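Local coordinates for protein type II secretion ATPase XpsE (Xanthomonas campestris, PDB 2D28) that belongs to the GspE-like family of type II secretion ATPases and is represented here by its N-terminal domain alone, at residues R17-D22 / A55-E60; L25-Q30 / G44-V49; L62-V67 / L130-G135; W109-Y114 / G135-I140. The protein carries 1 engineered substitution. All blocks are in the same frame, centred on the assembly; numbering follows the deposited sequence.

Contact 1 (R17-D22 / A55-E60); sequences RRRLKD and AETCAE
The guanidinium of R19 lies between two aliphatic carbons and is bonded along its edge. R17 CG sits over the centre of one face. On the opposite face, E56 CG lies nearer the rim, 3.8 Å from R19 NH1. T57 OG1 and the carboxylate of E60 occupy the edge. R19 grips E60 end-on, with one nitrogen to each oxygen. The straighter of the two bonds, R19 NH2 to E60 OE2, is 3.0 Å long with an N-H...O angle of 166°, and it meets the oxygen on its syn side. R19 NH1 reaches E60 OE1 at 3.0 Å, approaching from above the carboxylate plane, in keeping with the 41° between the two planar groups. R19 NH1 also donates to T57 OG1 over 2.7 Å, close to the guanidinium plane, so three bonds fix the rotation of the group.

The pairing illustrates how a two-nitrogen salt bridge can tie a helix-helix connection to a neighbouring helix. R18 closes helix 6-16 with a Schellman motif, K21 is the N-cap of helix 22-27, and R19, between them, reaches across to helix 51-62. Its chain is extended from CG to NE, which carries the guanidinium to residues one helical turn apart. The buried hydroxyl of T57 is engaged as well by D53 O, one turn earlier on its own helix. E56 OE2 lies 4.3 Å from R19 NH2, well out of the guanidinium plane, and probably adds an electrostatic attraction without an N-H directed at it.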
loop_
_atom_site.group_PDB
_atom_site.type_symbol
_atom_site.label_atom_id
_atom_site.label_comp_id
_atom_site.label_asym_id
_atom_site.label_seq_id
_atom_site.Cartn_x
_atom_site.Cartn_y
_atom_site.Cartn_z
ATOM N N ARG A 17 9.728 -10.556 13.409
ATOM C CA ARG A 17 8.374 -10.810 13.968
ATOM C C ARG A 17 7.829 -12.200 13.706
ATOM O O ARG A 17 6.692 -12.555 14.135
ATOM C CB ARG A 17 7.403 -9.756 13.447
ATOM C CG ARG A 17 7.721 -8.324 13.890
ATOM C CD ARG A 17 7.353 -8.098 15.320
ATOM N NE ARG A 17 8.360 -8.670 16.189
ATOM C CZ ARG A 17 8.248 -8.748 17.514
ATOM N NH1 ARG A 17 9.250 -9.234 18.248
ATOM N NH2 ARG A 17 7.138 -8.319 18.114
ATOM N N ARG A 18 8.609 -12.977 12.971
ATOM C CA ARG A 18 8.240 -14.293 12.537
ATOM C C ARG A 18 6.978 -14.359 11.689
ATOM O O ARG A 18 6.204 -15.326 11.723
ATOM C CB ARG A 18 8.123 -15.184 13.749
ATOM C CG ARG A 18 9.467 -15.228 14.486
ATOM C CD ARG A 18 9.272 -15.603 15.899
ATOM N NE ARG A 18 8.755 -16.954 15.935
ATOM C CZ ARG A 18 7.831 -17.406 16.792
ATOM N NH1 ARG A 18 7.307 -16.624 17.752
ATOM N NH2 ARG A 18 7.448 -18.676 16.699
ATOM N N ARG A 19 6.787 -13.330 10.886
ATOM C CA ARG A 19 5.695 -13.281 9.899
ATOM C C ARG A 19 6.139 -13.796 8.541
ATOM O O ARG A 19 5.377 -13.746 7.562
ATOM C CB ARG A 19 5.241 -11.829 9.758
ATOM C CG ARG A 19 4.754 -11.189 11.062
ATOM C CD ARG A 19 4.527 -9.671 11.007
ATOM N NE ARG A 19 4.240 -9.122 12.329
ATOM C CZ ARG A 19 4.384 -7.831 12.665
ATOM N NH1 ARG A 19 4.877 -6.963 11.842
ATOM N NH2 ARG A 19 4.104 -7.427 13.854
ATOM N N LEU A 20 7.417 -14.201 8.481
ATOM C CA LEU A 20 8.074 -14.695 7.270
ATOM C C LEU A 20 9.183 -15.665 7.726
ATOM O O LEU A 20 9.962 -15.326 8.626
ATOM C CB LEU A 20 8.723 -13.544 6.501
ATOM C CG LEU A 20 9.648 -13.909 5.294
ATOM C CD1 LEU A 20 8.844 -14.520 4.196
ATOM C CD2 LEU A 20 10.353 -12.673 4.757
ATOM N N LYS A 21 9.266 -16.829 7.095
ATOM C CA LYS A 21 10.310 -17.817 7.394
ATOM C C LYS A 21 11.505 -17.588 6.539
ATOM O O LYS A 21 11.384 -17.282 5.334
ATOM C CB LYS A 21 9.843 -19.251 7.057
ATOM C CG LYS A 21 8.517 -19.657 7.604
ATOM C CD LYS A 21 8.384 -21.185 7.459
ATOM C CE LYS A 21 6.964 -21.651 7.213
ATOM N NZ LYS A 21 6.924 -22.735 6.169
ATOM N N ASP A 22 12.681 -17.815 7.118
ATOM C CA ASP A 22 13.895 -17.496 6.422
ATOM C C ASP A 22 14.082 -18.430 5.240
ATOM O O ASP A 22 14.665 -18.022 4.228
ATOM C CB ASP A 22 15.104 -17.489 7.365
ATOM C CG ASP A 22 15.581 -18.858 7.734
ATOM O OD1 ASP A 22 14.757 -19.720 8.157
ATOM O OD2 ASP A 22 16.810 -19.136 7.634
ATOM N N ALA A 55 0.675 -5.460 5.446
ATOM C CA ALA A 55 0.136 -4.160 5.908
ATOM C C ALA A 55 0.702 -3.770 7.270
ATOM O O ALA A 55 1.197 -2.620 7.503
ATOM C CB ALA A 55 -1.418 -4.193 5.975
ATOM N N GLU A 56 0.596 -4.699 8.226
ATOM C CA GLU A 56 1.113 -4.448 9.558
ATOM C C GLU A 56 2.531 -3.950 9.660
ATOM O O GLU A 56 2.851 -2.937 10.377
ATOM C CB GLU A 56 1.047 -5.748 10.388
ATOM C CG GLU A 56 1.411 -5.519 11.859
ATOM C CD GLU A 56 0.208 -5.204 12.733
ATOM O OE1 GLU A 56 -0.901 -4.948 12.154
ATOM O OE2 GLU A 56 0.373 -5.242 13.990
ATOM N N THR A 57 3.395 -4.660 8.938
ATOM C CA THR A 57 4.789 -4.390 8.963
ATOM C C THR A 57 5.132 -3.075 8.249
ATOM O O THR A 57 5.992 -2.343 8.715
ATOM C CB THR A 57 5.537 -5.582 8.383
ATOM O OG1 THR A 57 5.093 -6.731 9.121
ATOM C CG2 THR A 57 7.048 -5.437 8.705
ATOM N N CYS A 58 4.524 -2.844 7.075
ATOM C CA CYS A 58 4.649 -1.564 6.387
ATOM C C CYS A 58 4.308 -0.427 7.366
ATOM O O CYS A 58 5.052 0.536 7.505
ATOM C CB CYS A 58 3.697 -1.525 5.193
ATOM S SG CYS A 58 4.264 -2.474 3.813
ATOM N N ALA A 59 3.232 -0.574 8.113
ATOM C CA ALA A 59 2.812 0.457 9.035
ATOM C C ALA A 59 3.785 0.666 10.182
ATOM O O ALA A 59 4.102 1.803 10.497
ATOM C CB ALA A 59 1.454 0.145 9.568
ATOM N N GLU A 60 4.322 -0.413 10.747
ATOM C CA GLU A 60 5.324 -0.304 11.788
ATOM C C GLU A 60 6.520 0.372 11.290
ATOM O O GLU A 60 7.084 1.150 11.996
ATOM C CB GLU A 60 5.844 -1.646 12.325
ATOM C CG GLU A 60 4.862 -2.449 13.111
ATOM C CD GLU A 60 5.302 -3.931 13.301
ATOM O OE1 GLU A 60 6.269 -4.481 12.668
ATOM O OE2 GLU A 60 4.690 -4.545 14.157
#

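Contact 2 (L25-Q30 / G44-V49); sequences LVRARQ and GRLGLV. Engineered in segment 25-30: V26 (natural residue Leu).
Two helix C-termini meet here: R27 and A28, at the end of helix 22-27, face L46 and L48, which follow helix 39-45. The second of these ends is a Schellman motif in which G47 takes up the positive phi. The turn sets L46 and L48 on the two sides of that glycine in sequence, with both side chains directed at the first helix. The apolar part sets one methyl against two leucines. The methyl of A28, the first residue beyond its helix, packs 4.1 Å from L46 CD1, and L48 CD1 lies a little farther from the same CB, at 4.5 Å. The guanidinium end of R27 meets the same leucines edge-on. Its chain bends at chi3 (15°), which turns the guanidinium edge toward their methyl groups, and R27 NH1 comes within 3.8 Å of L48 CD2. R27 NH2 approaches L46 CD2 more loosely. The contact is therefore one of van der Waals packing, with the arginine also in a long, weak ion pair with D24. L43 of helix 39-45 touches both A28 and L48, while L25 turns the other way and packs on V11 and L15 of helix 6-16.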
loop_
_atom_site.group_PDB
_atom_site.type_symbol
_atom_site.label_atom_id
_atom_site.label_comp_id
_atom_site.label_asym_id
_atom_site.label_seq_id
_atom_site.Cartn_x
_atom_site.Cartn_y
_atom_site.Cartn_z
ATOM N N LEU A 25 12.062 -16.980 2.437
ATOM C CA LEU A 25 12.628 -15.752 1.924
ATOM C C LEU A 25 13.745 -16.111 0.989
ATOM O O LEU A 25 13.860 -15.498 -0.033
ATOM C CB LEU A 25 13.166 -14.868 3.042
ATOM C CG LEU A 25 13.976 -13.666 2.577
ATOM C CD1 LEU A 25 13.184 -12.781 1.560
ATOM C CD2 LEU A 25 14.417 -12.859 3.829
ATOM N N VAL A 26 14.576 -17.091 1.357
ATOM C CA VAL A 26 15.697 -17.495 0.480
ATOM C C VAL A 26 15.188 -18.051 -0.856
ATOM O O VAL A 26 15.729 -17.740 -1.901
ATOM C CB VAL A 26 16.752 -18.448 1.177
ATOM C CG1 VAL A 26 16.108 -19.554 1.981
ATOM C CG2 VAL A 26 17.751 -19.046 0.132
ATOM N N ARG A 27 14.091 -18.801 -0.845
ATOM C CA ARG A 27 13.518 -19.268 -2.109
ATOM C C ARG A 27 13.015 -18.104 -2.979
ATOM O O ARG A 27 13.255 -18.073 -4.187
ATOM C CB ARG A 27 12.362 -20.227 -1.884
ATOM C CG ARG A 27 12.669 -21.557 -1.170
ATOM C CD ARG A 27 11.388 -22.453 -1.076
ATOM N NE ARG A 27 10.385 -21.903 -2.000
ATOM C CZ ARG A 27 9.183 -21.417 -1.677
ATOM N NH1 ARG A 27 8.736 -21.449 -0.421
ATOM N NH2 ARG A 27 8.410 -20.912 -2.643
ATOM N N ALA A 28 12.280 -17.177 -2.380
ATOM C CA ALA A 28 11.857 -15.963 -3.073
ATOM C C ALA A 28 13.103 -15.162 -3.538
ATOM O O ALA A 28 14.051 -14.957 -2.781
ATOM C CB ALA A 28 10.957 -15.116 -2.170
ATOM N N ARG A 29 13.122 -14.828 -4.824
ATOM C CA ARG A 29 14.133 -13.960 -5.495
ATOM C C ARG A 29 13.759 -13.968 -6.997
ATOM O O ARG A 29 14.071 -14.910 -7.712
ATOM C CB ARG A 29 15.635 -14.344 -5.327
ATOM C CG ARG A 29 16.060 -15.249 -4.189
ATOM C CD ARG A 29 15.938 -16.726 -4.462
ATOM N NE ARG A 29 16.337 -17.016 -5.835
ATOM C CZ ARG A 29 15.514 -17.099 -6.881
ATOM N NH1 ARG A 29 14.192 -16.989 -6.764
ATOM N NH2 ARG A 29 16.035 -17.302 -8.080
ATOM N N GLN A 30 13.033 -12.945 -7.450
ATOM C CA GLN A 30 12.354 -13.003 -8.735
ATOM C C GLN A 30 12.266 -14.451 -9.284
ATOM O O GLN A 30 12.596 -15.421 -8.599
ATOM C CB GLN A 30 13.051 -12.071 -9.739
ATOM C CG GLN A 30 14.577 -12.201 -9.735
ATOM C CD GLN A 30 15.163 -12.533 -11.120
ATOM O OE1 GLN A 30 14.538 -12.281 -12.183
ATOM N NE2 GLN A 30 16.362 -13.104 -11.102
ATOM N N GLY A 44 4.225 -11.994 -1.434
ATOM C CA GLY A 44 2.791 -12.026 -1.381
ATOM C C GLY A 44 2.231 -13.001 -2.419
ATOM O O GLY A 44 1.280 -13.753 -2.131
ATOM N N ARG A 45 2.831 -13.008 -3.615
ATOM C CA ARG A 45 2.304 -13.804 -4.734
ATOM C C ARG A 45 2.617 -15.284 -4.542
ATOM O O ARG A 45 1.856 -16.111 -5.007
ATOM C CB ARG A 45 2.891 -13.350 -6.074
ATOM C CG ARG A 45 2.247 -13.998 -7.350
ATOM C CD ARG A 45 3.272 -14.266 -8.520
ATOM N NE ARG A 45 2.682 -14.699 -9.810
ATOM C CZ ARG A 45 1.936 -13.946 -10.623
ATOM N NH1 ARG A 45 1.642 -12.675 -10.325
ATOM N NH2 ARG A 45 1.465 -14.471 -11.758
ATOM N N LEU A 46 3.742 -15.613 -3.899
ATOM C CA LEU A 46 4.062 -16.986 -3.545
ATOM C C LEU A 46 3.290 -17.509 -2.299
ATOM O O LEU A 46 3.470 -18.657 -1.889
ATOM C CB LEU A 46 5.554 -17.137 -3.349
ATOM C CG LEU A 46 6.407 -17.024 -4.615
ATOM C CD1 LEU A 46 7.857 -16.841 -4.279
ATOM C CD2 LEU A 46 6.254 -18.281 -5.442
ATOM N N GLY A 47 2.421 -16.695 -1.724
ATOM C CA GLY A 47 1.687 -17.060 -0.521
ATOM C C GLY A 47 2.512 -17.104 0.784
ATOM O O GLY A 47 2.111 -17.738 1.789
ATOM N N LEU A 48 3.637 -16.417 0.812
ATOM C CA LEU A 48 4.539 -16.556 1.940
ATOM C C LEU A 48 4.414 -15.480 3.004
ATOM O O LEU A 48 5.073 -15.591 4.064
ATOM C CB LEU A 48 5.995 -16.614 1.446
ATOM C CG LEU A 48 6.254 -17.586 0.265
ATOM C CD1 LEU A 48 7.705 -17.451 -0.216
ATOM C CD2 LEU A 48 5.918 -19.027 0.573
ATOM N N VAL A 49 3.745 -14.374 2.677
ATOM C CA VAL A 49 3.473 -13.304 3.662
ATOM C C VAL A 49 2.015 -12.976 3.476
ATOM O O VAL A 49 1.565 -12.703 2.376
ATOM C CB VAL A 49 4.363 -12.045 3.416
ATOM C CG1 VAL A 49 3.956 -10.841 4.255
ATOM C CG2 VAL A 49 5.766 -12.420 3.689
#

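Contact 3 (L62-V67 / L130-G135); sequences LGLPLV and LLLHVG
L66 and V134 form a single parallel beta bridge, in which V134 uses both its N-H and its carbonyl to hold the chain just before and just after L66. V134 N donates to P65 O at 2.8 Å, and V67 N donates to V134 O at 2.9 Å, both with an N-H...O angle of 165°. The touching parts diverge by 48° in direction, consistent with pairing that does not extend beyond this bridge. L66 CA makes a further CA-H...O contact with V134 O.

L64 and L66 pack on V134, while P65 and V67 meet H133. L64 crosses V134 at about a right angle, its CB 3.7 Å from V134 CG2, while its CD2 reaches L132 CB at 4.0 Å. L66 runs beside V134, pointing the same way, with CD2 against V134 CB at 3.9 Å; helix 51-62 packs on both residues through A59. The ring carbon P65 CG approaches H133 CD2 at 3.5 Å. With CG1 anti to the backbone N (chi1 159°), CG2 is the V67 branch that touches H133 CB.

The arrangement is that of an irregular segment meeting an outermost strand at one bridge and then diverging: 130-134 pairs with 105-110 in the mixed sheet of the MshEN domain, a GspE_N-like fold, and 62-67 touches its other edge.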
loop_
_atom_site.group_PDB
_atom_site.type_symbol
_atom_site.label_atom_id
_atom_site.label_comp_id
_atom_site.label_asym_id
_atom_site.label_seq_id
_atom_site.Cartn_x
_atom_site.Cartn_y
_atom_site.Cartn_z
ATOM N N LEU A 62 7.113 2.314 8.798
ATOM C CA LEU A 62 6.982 3.664 8.259
ATOM C C LEU A 62 6.245 4.600 9.237
ATOM O O LEU A 62 6.152 5.796 8.982
ATOM C CB LEU A 62 6.324 3.644 6.875
ATOM C CG LEU A 62 7.142 3.074 5.720
ATOM C CD1 LEU A 62 6.202 2.926 4.506
ATOM C CD2 LEU A 62 8.376 3.937 5.364
ATOM N N GLY A 63 5.742 4.078 10.358
ATOM C CA GLY A 63 5.047 4.892 11.332
ATOM C C GLY A 63 3.709 5.417 10.859
ATOM O O GLY A 63 3.254 6.444 11.296
ATOM N N LEU A 64 3.067 4.691 9.937
ATOM C CA LEU A 64 1.861 5.175 9.314
ATOM C C LEU A 64 0.679 4.482 9.961
ATOM O O LEU A 64 0.777 3.315 10.389
ATOM C CB LEU A 64 1.856 4.817 7.809
ATOM C CG LEU A 64 2.787 5.652 6.910
ATOM C CD1 LEU A 64 2.915 4.989 5.577
ATOM C CD2 LEU A 64 2.406 7.109 6.801
ATOM N N PRO A 65 -0.454 5.156 9.936
ATOM C CA PRO A 65 -1.686 4.568 10.454
ATOM C C PRO A 65 -2.216 3.461 9.549
ATOM O O PRO A 65 -1.997 3.446 8.360
ATOM C CB PRO A 65 -2.651 5.749 10.479
ATOM C CG PRO A 65 -2.190 6.583 9.283
ATOM C CD PRO A 65 -0.695 6.501 9.385
ATOM N N LEU A 66 -2.959 2.566 10.163
ATOM C CA LEU A 66 -3.621 1.460 9.523
ATOM C C LEU A 66 -5.130 1.768 9.505
ATOM O O LEU A 66 -5.668 2.277 10.484
ATOM C CB LEU A 66 -3.387 0.157 10.287
ATOM C CG LEU A 66 -1.993 -0.426 10.254
ATOM C CD1 LEU A 66 -1.714 -1.312 11.447
ATOM C CD2 LEU A 66 -1.794 -1.196 9.000
ATOM N N VAL A 67 -5.773 1.525 8.350
ATOM C CA VAL A 67 -7.187 1.810 8.157
ATOM C C VAL A 67 -7.814 0.544 7.584
ATOM O O VAL A 67 -7.214 -0.179 6.779
ATOM C CB VAL A 67 -7.429 3.031 7.250
ATOM C CG1 VAL A 67 -8.858 3.037 6.635
ATOM C CG2 VAL A 67 -7.128 4.305 7.966
ATOM N N LEU A 130 -0.532 14.581 0.337
ATOM C CA LEU A 130 -1.125 13.310 0.717
ATOM C C LEU A 130 -0.994 13.063 2.201
ATOM O O LEU A 130 0.020 13.469 2.812
ATOM C CB LEU A 130 -0.385 12.154 0.006
ATOM C CG LEU A 130 -0.240 12.321 -1.550
ATOM C CD1 LEU A 130 0.389 11.102 -2.171
ATOM C CD2 LEU A 130 -1.577 12.527 -2.237
ATOM N N LEU A 131 -1.965 12.324 2.735
ATOM C CA LEU A 131 -1.839 11.661 4.025
ATOM C C LEU A 131 -2.043 10.177 3.747
ATOM O O LEU A 131 -3.074 9.771 3.273
ATOM C CB LEU A 131 -2.881 12.182 5.024
ATOM C CG LEU A 131 -2.687 11.954 6.526
ATOM C CD1 LEU A 131 -1.449 12.663 7.067
ATOM C CD2 LEU A 131 -3.916 12.435 7.251
ATOM N N LEU A 132 -1.003 9.383 4.000
ATOM C CA LEU A 132 -1.002 7.985 3.690
ATOM C C LEU A 132 -1.583 7.139 4.814
ATOM O O LEU A 132 -1.268 7.329 5.960
ATOM C CB LEU A 132 0.405 7.493 3.383
ATOM C CG LEU A 132 1.053 8.157 2.138
ATOM C CD1 LEU A 132 2.491 7.637 1.994
ATOM C CD2 LEU A 132 0.149 7.910 0.933
ATOM N N HIS A 133 -2.452 6.192 4.445
ATOM C CA HIS A 133 -3.019 5.236 5.383
ATOM C C HIS A 133 -2.867 3.841 4.820
ATOM O O HIS A 133 -3.241 3.591 3.644
ATOM C CB HIS A 133 -4.506 5.519 5.535
ATOM C CG HIS A 133 -4.834 6.912 5.982
ATOM N ND1 HIS A 133 -5.342 7.867 5.142
ATOM C CD2 HIS A 133 -4.858 7.465 7.210
ATOM C CE1 HIS A 133 -5.549 8.990 5.824
ATOM N NE2 HIS A 133 -5.212 8.779 7.075
ATOM N N VAL A 134 -2.274 2.942 5.578
ATOM C CA VAL A 134 -1.989 1.604 5.065
ATOM C C VAL A 134 -3.287 0.753 5.187
ATOM O O VAL A 134 -4.031 0.791 6.197
ATOM C CB VAL A 134 -0.819 0.923 5.823
ATOM C CG1 VAL A 134 -0.449 -0.459 5.225
ATOM C CG2 VAL A 134 0.410 1.895 5.981
ATOM N N GLY A 135 -3.561 0.022 4.149
ATOM C CA GLY A 135 -4.687 -0.912 4.100
ATOM C C GLY A 135 -4.281 -2.231 3.460
ATOM O O GLY A 135 -3.285 -2.358 2.724
#

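Contact 4 (W109-Y114 / G135-I140); sequences WIADPY and GLRSEI
W109 and G135 meet where two neighbouring parallel strands of a beta-alpha-beta unit end: strand 105-110 turns off toward helix 116-126, and strand 130-134 leads into helix 137-147. G135 N donates to I110 O over 3.1 Å, from well above the carbonyl plane.

Apolar contacts fill the angle between strand end and helix start. I140 CG1 lies over the six-membered ring of W109, 3.9 Å from its centroid, as a CH-pi contact; the two side chains slide past each other in opposite directions. I140 CD1 carries on beyond the indole to A111 CB, at 4.0 Å. E139 CB packs on W109 CH2 at the far end of the ring. At the nitrogen end of the indole, W109 NE1 lies 3.1 Å from G135 CA, a tight approach made possible by a residue without a side chain. The indole nitrogen itself bonds to V67 O.

The charged contact is a bidentate, end-on salt bridge. R137 NH1 donates to D112 OD1 at 2.7 Å, and R137 NH2 to D112 OD2 at 3.0 Å, both on the syn side. With R137 CG anti to the backbone N (chi1 -168°) and the chain bent at chi3, the guanidinium folds back so that A111 CB lies over one face. H54 NE2, from helix 51-62, bonds to D112 OD1 too, giving that oxygen two partners. Between the backbones, one water donates to both A111 O, at 2.7 Å, and G135 O.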
loop_
_atom_site.group_PDB
_atom_site.type_symbol
_atom_site.label_atom_id
_atom_site.label_comp_id
_atom_site.label_asym_id
_atom_site.label_seq_id
_atom_site.Cartn_x
_atom_site.Cartn_y
_atom_site.Cartn_z
ATOM N N TRP A 109 -5.483 5.690 0.849
ATOM C CA TRP A 109 -5.349 4.347 1.330
ATOM C C TRP A 109 -4.393 3.589 0.397
ATOM O O TRP A 109 -4.648 3.504 -0.835
ATOM C CB TRP A 109 -6.739 3.728 1.306
ATOM C CG TRP A 109 -7.032 2.673 2.269
ATOM C CD1 TRP A 109 -6.269 2.307 3.380
ATOM C CD2 TRP A 109 -8.158 1.782 2.268
ATOM N NE1 TRP A 109 -6.877 1.279 4.034
ATOM C CE2 TRP A 109 -8.028 0.937 3.374
ATOM C CE3 TRP A 109 -9.217 1.553 1.386
ATOM C CZ2 TRP A 109 -8.940 -0.082 3.653
ATOM C CZ3 TRP A 109 -10.135 0.558 1.692
ATOM C CH2 TRP A 109 -9.968 -0.260 2.797
ATOM N N ILE A 110 -3.342 2.977 0.950
ATOM C CA ILE A 110 -2.285 2.459 0.096
ATOM C C ILE A 110 -1.808 1.117 0.587
ATOM O O ILE A 110 -1.628 0.924 1.851
ATOM C CB ILE A 110 -1.131 3.549 0.005
ATOM C CG1 ILE A 110 -0.012 3.132 -0.905
ATOM C CG2 ILE A 110 -0.604 3.861 1.422
ATOM C CD1 ILE A 110 0.882 4.219 -1.336
ATOM N N ALA A 111 -1.648 0.170 -0.337
ATOM C CA ALA A 111 -1.145 -1.180 0.013
ATOM C C ALA A 111 0.348 -1.264 0.235
ATOM O O ALA A 111 0.827 -2.016 1.149
ATOM C CB ALA A 111 -1.618 -2.273 -0.995
ATOM N N ASP A 112 1.069 -0.496 -0.590
ATOM C CA ASP A 112 2.512 -0.540 -0.675
ATOM C C ASP A 112 3.130 0.833 -0.417
ATOM O O ASP A 112 3.698 1.451 -1.299
ATOM C CB ASP A 112 2.963 -1.107 -2.007
ATOM C CG ASP A 112 2.438 -2.512 -2.276
ATOM O OD1 ASP A 112 2.343 -3.366 -1.339
ATOM O OD2 ASP A 112 2.121 -2.854 -3.423
ATOM N N PRO A 113 3.098 1.278 0.822
ATOM C CA PRO A 113 3.599 2.632 1.169
ATOM C C PRO A 113 5.093 2.858 1.120
ATOM O O PRO A 113 5.501 4.012 1.261
ATOM C CB PRO A 113 3.039 2.842 2.564
ATOM C CG PRO A 113 3.001 1.480 3.132
ATOM C CD PRO A 113 2.541 0.597 2.000
ATOM N N TYR A 114 5.863 1.807 0.909
ATOM C CA TYR A 114 7.288 1.864 0.633
ATOM C C TYR A 114 7.609 2.200 -0.846
ATOM O O TYR A 114 8.772 2.348 -1.169
ATOM C CB TYR A 114 7.929 0.515 0.957
ATOM C CG TYR A 114 7.346 -0.642 0.238
ATOM C CD1 TYR A 114 7.768 -0.999 -1.025
ATOM C CD2 TYR A 114 6.298 -1.383 0.832
ATOM C CE1 TYR A 114 7.184 -2.095 -1.679
ATOM C CE2 TYR A 114 5.713 -2.415 0.214
ATOM C CZ TYR A 114 6.125 -2.766 -1.036
ATOM O OH TYR A 114 5.473 -3.795 -1.648
ATOM N N GLY A 135 -3.561 0.022 4.149
ATOM C CA GLY A 135 -4.687 -0.912 4.100
ATOM C C GLY A 135 -4.281 -2.231 3.460
ATOM O O GLY A 135 -3.285 -2.358 2.724
ATOM N N LEU A 136 -5.011 -3.270 3.841
ATOM C CA LEU A 136 -4.808 -4.590 3.324
ATOM C C LEU A 136 -5.222 -4.503 1.795
ATOM O O LEU A 136 -6.191 -3.801 1.384
ATOM C CB LEU A 136 -5.649 -5.653 4.072
ATOM C CG LEU A 136 -5.058 -6.310 5.342
ATOM C CD1 LEU A 136 -4.976 -5.309 6.491
ATOM C CD2 LEU A 136 -6.008 -7.487 5.707
ATOM N N ARG A 137 -4.355 -5.086 1.006
ATOM C CA ARG A 137 -4.424 -5.027 -0.429
ATOM C C ARG A 137 -5.841 -5.318 -0.946
ATOM O O ARG A 137 -6.374 -4.582 -1.783
ATOM C CB ARG A 137 -3.426 -6.006 -1.034
ATOM C CG ARG A 137 -3.204 -5.821 -2.600
ATOM C CD ARG A 137 -2.146 -6.788 -3.189
ATOM N NE ARG A 137 -0.954 -6.649 -2.361
ATOM C CZ ARG A 137 -0.093 -5.653 -2.457
ATOM N NH1 ARG A 137 0.827 -5.560 -1.539
ATOM N NH2 ARG A 137 -0.134 -4.786 -3.481
ATOM N N SER A 138 -6.437 -6.411 -0.493
ATOM C CA SER A 138 -7.703 -6.835 -1.075
ATOM C C SER A 138 -8.805 -5.952 -0.603
ATOM O O SER A 138 -9.869 -5.833 -1.269
ATOM C CB SER A 138 -7.998 -8.290 -0.646
ATOM O OG SER A 138 -7.016 -9.085 -1.310
ATOM N N GLU A 139 -8.654 -5.377 0.599
ATOM C CA GLU A 139 -9.651 -4.435 1.094
ATOM C C GLU A 139 -9.695 -3.158 0.257
ATOM O O GLU A 139 -10.766 -2.596 0.014
ATOM C CB GLU A 139 -9.410 -4.096 2.569
ATOM C CG GLU A 139 -9.620 -5.318 3.449
ATOM C CD GLU A 139 -9.386 -5.056 4.936
ATOM O OE1 GLU A 139 -9.366 -3.909 5.353
ATOM O OE2 GLU A 139 -9.252 -6.058 5.636
ATOM N N ILE A 140 -8.523 -2.659 -0.104
ATOM C CA ILE A 140 -8.394 -1.528 -1.031
ATOM C C ILE A 140 -9.005 -1.898 -2.391
ATOM O O ILE A 140 -9.782 -1.112 -2.961
ATOM C CB ILE A 140 -6.910 -1.124 -1.188
ATOM C CG1 ILE A 140 -6.385 -0.597 0.132
ATOM C CG2 ILE A 140 -6.745 -0.086 -2.299
ATOM C CD1 ILE A 140 -4.941 -0.264 0.153
HETATM O O HOH W 1 -0.822 -3.600 2.629
#

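Contacts 3 and 4 form one continuous unit: their centres are 9 Å apart, they share G135, and strands 130-134 (contact 3) and 105-110 (contact 4) are neighbours in the sheet, probably hydrogen-bonded through H133 O and I110 N. Contact 1 is joined to each of them by helix 51-62, whose inner face carries A55, C58 and A59; A59 CB packs 3.6 Å from L66 CD2 of contact 3, and C58 CB 3.7 Å from P113 CG of contact 4. Contact 2 is nested within the loop that contact 1 closes and meets it through L20, whose CD1 is 3.8 Å from V49 CG2. It touches neither contact 3 nor contact 4, the nearest atoms being about 11 Å and about 7 Å away.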